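Local atomic coordinates of tyrosine--tRNA ligase, mitochondrial (Emericella nidulans, PDB entry 5IHX), a protein that probably attaches L-tyrosine to its cognate mitochondrial tRNA at the expense of ATP, as a class I aminoacyl-tRNA synthetase. Residues P77-G82 with I300-D305; F37-E42 with L56-F61. All coordinates share one frame; numbering follows the deposited sequence.

Contact 1: P77-G82 with I300-D305; sequences PSMHVG and IWLDKD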
# COMPACT_ATOMS: atom_id res chain seq x y z
N PRO A 77 16.64 -20.28 -5.11
CA PRO A 77 17.89 -20.10 -4.36
C PRO A 77 19.05 -19.64 -5.25
O PRO A 77 20.11 -19.26 -4.76
CB PRO A 77 18.16 -21.50 -3.79
CG PRO A 77 17.45 -22.42 -4.70
CD PRO A 77 16.23 -21.69 -5.18
N SER A 78 18.82 -19.68 -6.56
CA SER A 78 19.86 -19.36 -7.53
C SER A 78 19.29 -18.62 -8.74
O SER A 78 18.12 -18.81 -9.10
CB SER A 78 20.57 -20.63 -8.00
OG SER A 78 21.40 -20.36 -9.12
N MET A 79 20.11 -17.78 -9.34
CA MET A 79 19.82 -17.23 -10.65
C MET A 79 20.19 -18.26 -11.72
O MET A 79 20.91 -19.22 -11.44
CB MET A 79 20.60 -15.94 -10.88
CG MET A 79 20.15 -14.79 -9.98
SD MET A 79 20.96 -13.24 -10.40
CE MET A 79 22.66 -13.64 -9.98
N HIS A 80 19.70 -18.04 -12.93
CA HIS A 80 20.05 -18.87 -14.07
C HIS A 80 20.46 -17.97 -15.23
O HIS A 80 20.42 -16.75 -15.12
CB HIS A 80 18.89 -19.79 -14.47
CG HIS A 80 17.59 -19.07 -14.66
ND1 HIS A 80 17.15 -18.65 -15.90
CD2 HIS A 80 16.64 -18.70 -13.78
CE1 HIS A 80 15.98 -18.05 -15.77
NE2 HIS A 80 15.65 -18.06 -14.49
N VAL A 81 20.85 -18.58 -16.34
CA VAL A 81 21.40 -17.85 -17.47
C VAL A 81 20.42 -16.80 -17.99
O VAL A 81 20.83 -15.78 -18.53
CB VAL A 81 21.81 -18.82 -18.61
CG1 VAL A 81 22.19 -18.06 -19.88
CG2 VAL A 81 22.96 -19.70 -18.15
N GLY A 82 19.13 -17.05 -17.81
CA GLY A 82 18.10 -16.12 -18.25
C GLY A 82 18.11 -14.77 -17.54
O GLY A 82 17.48 -13.83 -18.00
N ILE A 300 19.08 -23.28 -16.55
CA ILE A 300 20.52 -23.42 -16.47
C ILE A 300 21.04 -22.55 -15.34
O ILE A 300 21.31 -21.36 -15.52
CB ILE A 300 21.20 -23.02 -17.80
CG1 ILE A 300 20.54 -23.75 -18.98
CG2 ILE A 300 22.69 -23.31 -17.75
CD1 ILE A 300 20.68 -25.27 -18.94
N TRP A 301 21.18 -23.15 -14.16
CA TRP A 301 21.53 -22.41 -12.95
C TRP A 301 22.99 -21.98 -12.90
O TRP A 301 23.87 -22.64 -13.46
CB TRP A 301 21.20 -23.26 -11.72
CG TRP A 301 19.80 -23.79 -11.73
CD1 TRP A 301 19.41 -25.05 -12.08
CD2 TRP A 301 18.61 -23.08 -11.38
NE1 TRP A 301 18.05 -25.17 -11.96
CE2 TRP A 301 17.53 -23.97 -11.53
CE3 TRP A 301 18.35 -21.78 -10.94
CZ2 TRP A 301 16.21 -23.60 -11.27
CZ3 TRP A 301 17.04 -21.41 -10.68
CH2 TRP A 301 15.99 -22.32 -10.85
N LEU A 302 23.24 -20.86 -12.22
CA LEU A 302 24.60 -20.35 -12.03
C LEU A 302 25.23 -20.97 -10.79
O LEU A 302 26.43 -20.78 -10.53
CB LEU A 302 24.59 -18.83 -11.92
CG LEU A 302 24.00 -18.07 -13.11
CD1 LEU A 302 24.11 -16.57 -12.91
CD2 LEU A 302 24.69 -18.48 -14.41
N ASP A 303 24.44 -21.70 -10.01
CA ASP A 303 24.92 -22.40 -8.83
C ASP A 303 25.49 -23.77 -9.20
O ASP A 303 24.77 -24.62 -9.74
CB ASP A 303 23.80 -22.55 -7.80
CG ASP A 303 24.29 -23.16 -6.49
OD1 ASP A 303 23.79 -22.74 -5.42
OD2 ASP A 303 25.17 -24.04 -6.52
N LYS A 304 26.77 -23.97 -8.92
CA LYS A 304 27.47 -25.21 -9.23
C LYS A 304 26.78 -26.45 -8.67
O LYS A 304 26.84 -27.53 -9.25
CB LYS A 304 28.91 -25.13 -8.70
CG LYS A 304 29.75 -26.39 -8.85
CD LYS A 304 31.03 -26.26 -8.05
CE LYS A 304 32.25 -26.72 -8.83
NZ LYS A 304 32.24 -28.18 -9.12
N ASP A 305 26.11 -26.30 -7.53
CA ASP A 305 25.45 -27.42 -6.87
C ASP A 305 24.11 -27.78 -7.52
O ASP A 305 23.58 -28.86 -7.27
CB ASP A 305 25.25 -27.12 -5.39
CG ASP A 305 26.56 -27.09 -4.61
OD1 ASP A 305 27.46 -27.89 -4.93
OD2 ASP A 305 26.69 -26.27 -3.68
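H80 and W301 form the middle of this contact, a single antiparallel bridge in which they are a non-hydrogen-bonded pair with CA atoms 4.0 Å apart. A backbone bond flanks them on each side. L302 N gives a nearly straight one to M79 O (3.0 Å, 169°), and V81 N gives a more bent one to I300 O (2.9 Å, 144°). M79 O also takes the hydroxyl of S78, with OG 2.6 Å away, so two donors grip one carbonyl. The H80 ring, its CG set between backbone N and carbonyl carbon, is thereby brought edge-on to the W301 face in an offset T-shaped pair, planes at 85°. The W301 edge in turn meets the S78 carbonyl, O to CZ3 3.2 Å. V81 CG2 and I300 CG2 lie side by side at 3.6 Å. In a second layer, Q139 binds M79 N and T307 OG1 binds W301 N, while H83 packs edge-to-face with H80. H80 and H83 bound the HVGH sequence, the HIGH signature of class I synthetases. I300 lies just after the unmodelled residues 288-297, whose KFGKS sequence probably corresponds to the KMSKS motif. The bridge thus ties the start of the HIGH-type motif to the chain just after the probable KMSKS loop, with helix 126-153 beside M79, helix 309-317 beside V81 and I300, and helix 84-95 leading on from the loop after strand 68-72.

Contact 2: F37-E42 with L56-F61; sequences FVEHLE and LLHRVF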
# COMPACT_ATOMS: atom_id res chain seq x y z
N PHE A 37 29.19 4.75 -23.48
CA PHE A 37 28.74 3.50 -22.89
C PHE A 37 27.60 2.89 -23.71
O PHE A 37 27.52 1.68 -23.85
CB PHE A 37 28.30 3.73 -21.44
CG PHE A 37 27.97 2.46 -20.70
CD1 PHE A 37 28.94 1.50 -20.48
CD2 PHE A 37 26.69 2.23 -20.23
CE1 PHE A 37 28.64 0.34 -19.80
CE2 PHE A 37 26.38 1.07 -19.55
CZ PHE A 37 27.36 0.12 -19.33
N VAL A 38 26.74 3.75 -24.25
CA VAL A 38 25.62 3.29 -25.07
C VAL A 38 26.11 2.69 -26.38
O VAL A 38 25.71 1.59 -26.76
CB VAL A 38 24.63 4.44 -25.37
CG1 VAL A 38 23.55 3.99 -26.35
CG2 VAL A 38 24.00 4.94 -24.09
N GLU A 39 26.96 3.43 -27.09
CA GLU A 39 27.52 2.96 -28.35
C GLU A 39 28.23 1.64 -28.14
O GLU A 39 28.17 0.74 -28.98
CB GLU A 39 28.49 4.01 -28.93
CG GLU A 39 27.80 5.29 -29.37
CD GLU A 39 28.77 6.40 -29.73
OE1 GLU A 39 29.86 6.46 -29.11
OE2 GLU A 39 28.45 7.21 -30.61
N HIS A 40 28.90 1.52 -27.00
CA HIS A 40 29.58 0.28 -26.64
C HIS A 40 28.60 -0.87 -26.47
O HIS A 40 28.80 -1.95 -27.03
CB HIS A 40 30.38 0.46 -25.36
CG HIS A 40 30.92 -0.82 -24.81
ND1 HIS A 40 31.94 -1.52 -25.43
CD2 HIS A 40 30.56 -1.56 -23.73
CE1 HIS A 40 32.19 -2.62 -24.74
NE2 HIS A 40 31.37 -2.66 -23.71
N LEU A 41 27.52 -0.64 -25.72
CA LEU A 41 26.53 -1.69 -25.48
C LEU A 41 25.83 -2.10 -26.76
O LEU A 41 25.51 -3.28 -26.96
CB LEU A 41 25.48 -1.22 -24.46
CG LEU A 41 25.92 -1.10 -22.99
CD1 LEU A 41 24.75 -0.63 -22.14
CD2 LEU A 41 26.47 -2.42 -22.46
N GLU A 42 25.58 -1.14 -27.64
CA GLU A 42 24.97 -1.43 -28.93
C GLU A 42 25.86 -2.36 -29.74
O GLU A 42 25.38 -3.27 -30.41
CB GLU A 42 24.71 -0.13 -29.69
CG GLU A 42 23.50 0.64 -29.18
CD GLU A 42 23.45 2.07 -29.68
OE1 GLU A 42 22.34 2.64 -29.75
OE2 GLU A 42 24.52 2.64 -29.98
N LEU A 56 19.15 10.51 -26.18
CA LEU A 56 19.27 11.12 -24.86
C LEU A 56 20.06 10.21 -23.92
O LEU A 56 20.90 10.68 -23.16
CB LEU A 56 17.89 11.41 -24.26
CG LEU A 56 17.89 11.98 -22.84
CD1 LEU A 56 18.75 13.23 -22.76
CD2 LEU A 56 16.47 12.27 -22.38
N LEU A 57 19.79 8.91 -23.99
CA LEU A 57 20.52 7.93 -23.19
C LEU A 57 22.01 8.03 -23.49
O LEU A 57 22.84 8.07 -22.58
CB LEU A 57 20.02 6.51 -23.47
CG LEU A 57 20.59 5.40 -22.58
CD1 LEU A 57 20.08 5.53 -21.15
CD2 LEU A 57 20.26 4.03 -23.15
N HIS A 58 22.33 8.08 -24.78
CA HIS A 58 23.70 8.29 -25.23
C HIS A 58 24.29 9.58 -24.66
O HIS A 58 25.43 9.58 -24.18
CB HIS A 58 23.75 8.29 -26.76
CG HIS A 58 25.04 8.79 -27.33
ND1 HIS A 58 26.17 7.99 -27.43
CD2 HIS A 58 25.37 9.98 -27.87
CE1 HIS A 58 27.15 8.69 -27.98
NE2 HIS A 58 26.69 9.90 -28.26
N ARG A 59 23.54 10.67 -24.72
CA ARG A 59 24.05 11.94 -24.20
C ARG A 59 24.28 11.87 -22.69
O ARG A 59 25.28 12.39 -22.19
CB ARG A 59 23.10 13.10 -24.50
CG ARG A 59 23.32 13.76 -25.86
CD ARG A 59 22.78 15.19 -25.89
NE ARG A 59 21.32 15.27 -25.77
CZ ARG A 59 20.68 16.18 -25.04
NH1 ARG A 59 21.35 17.11 -24.36
NH2 ARG A 59 19.35 16.18 -25.00
N VAL A 60 23.36 11.24 -21.97
CA VAL A 60 23.48 11.13 -20.52
C VAL A 60 24.78 10.43 -20.13
O VAL A 60 25.52 10.92 -19.27
CB VAL A 60 22.27 10.36 -19.91
CG1 VAL A 60 22.55 9.95 -18.46
CG2 VAL A 60 21.01 11.19 -19.98
N PHE A 61 25.05 9.29 -20.75
CA PHE A 61 26.25 8.52 -20.43
C PHE A 61 27.52 9.20 -20.92
O PHE A 61 28.59 9.03 -20.33
CB PHE A 61 26.15 7.11 -21.01
CG PHE A 61 25.38 6.15 -20.15
CD1 PHE A 61 25.93 5.68 -18.96
CD2 PHE A 61 24.12 5.72 -20.51
CE1 PHE A 61 25.23 4.80 -18.16
CE2 PHE A 61 23.42 4.83 -19.71
CZ PHE A 61 23.98 4.38 -18.53
O HOH W 1 30.07 7.08 -21.86
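F37, V38 and F61 make the tightly packed half of this helix pair, in which helical segments 37-42 and 56-61 have N-to-C directions 123° apart and axes 8.9 Å apart at closest approach. F37 CD2 sits over one face of F61, displaced toward the rim of that ring and 3.6 Å from CE1. The two ring planes are inclined at 48°, so this is an oblique meeting, neither a stack nor a T-shape. F37 reaches it with CG anti to the backbone N (chi1 -173°), and the other aromatic partners of its ring, W92 and W96, come from beyond the two helices. V38 works through one methyl: CG2 presses on H58 CA at 3.6 Å, on F61 CD2 at 3.7 Å and on L57 CG at 3.8 Å, filling the angle between the helix backbone and two side chains.

The other half is looser and partly exposed. The extended E39 chain brings its carboxylate obliquely up to CE1 of H58, with OE2 3.3 Å from that atom. No hydrogen bond links this pair: E39 OE1 accepts from S36 N, and H58 ND1 has a weak bond with S36 OG.

Separately, at the buried F37-F61 end, one water bridges the helices, accepting from F37 N at 3.0 Å and donating to F61 O at 2.9 Å; F61 O also has a weak bond from W22 NE1.

No direct hydrogen bond crosses between the helices. The chemistry therefore implies a joint held by apolar and aromatic packing, with one water linking two backbone atoms. The carboxylate beside H58 may favour some positive charge on the imidazole, though the geometry does not reveal its charge.

Overall arrangement
Contacts 1 and 2 follow one another along the chain and lie on opposite sides of its centre, their own centres 30 Å apart and nearest atoms about 15 Å apart. Helix 84-95 spans the gap: M84 and F87 touch contact 1, while V89 and W92 touch contact 2. Strand 277-280 is a second connection, since L41 and L57 pack on it and the chain then runs on toward I300. Contact 1 is close to the active site, the H80 side chain lying about 10 Å from the bound tyrosine. Contact 2 instead joins two early helices to the nucleotide-binding fold of the catalytic domain, and none of its residues lines the tyrosine pocket.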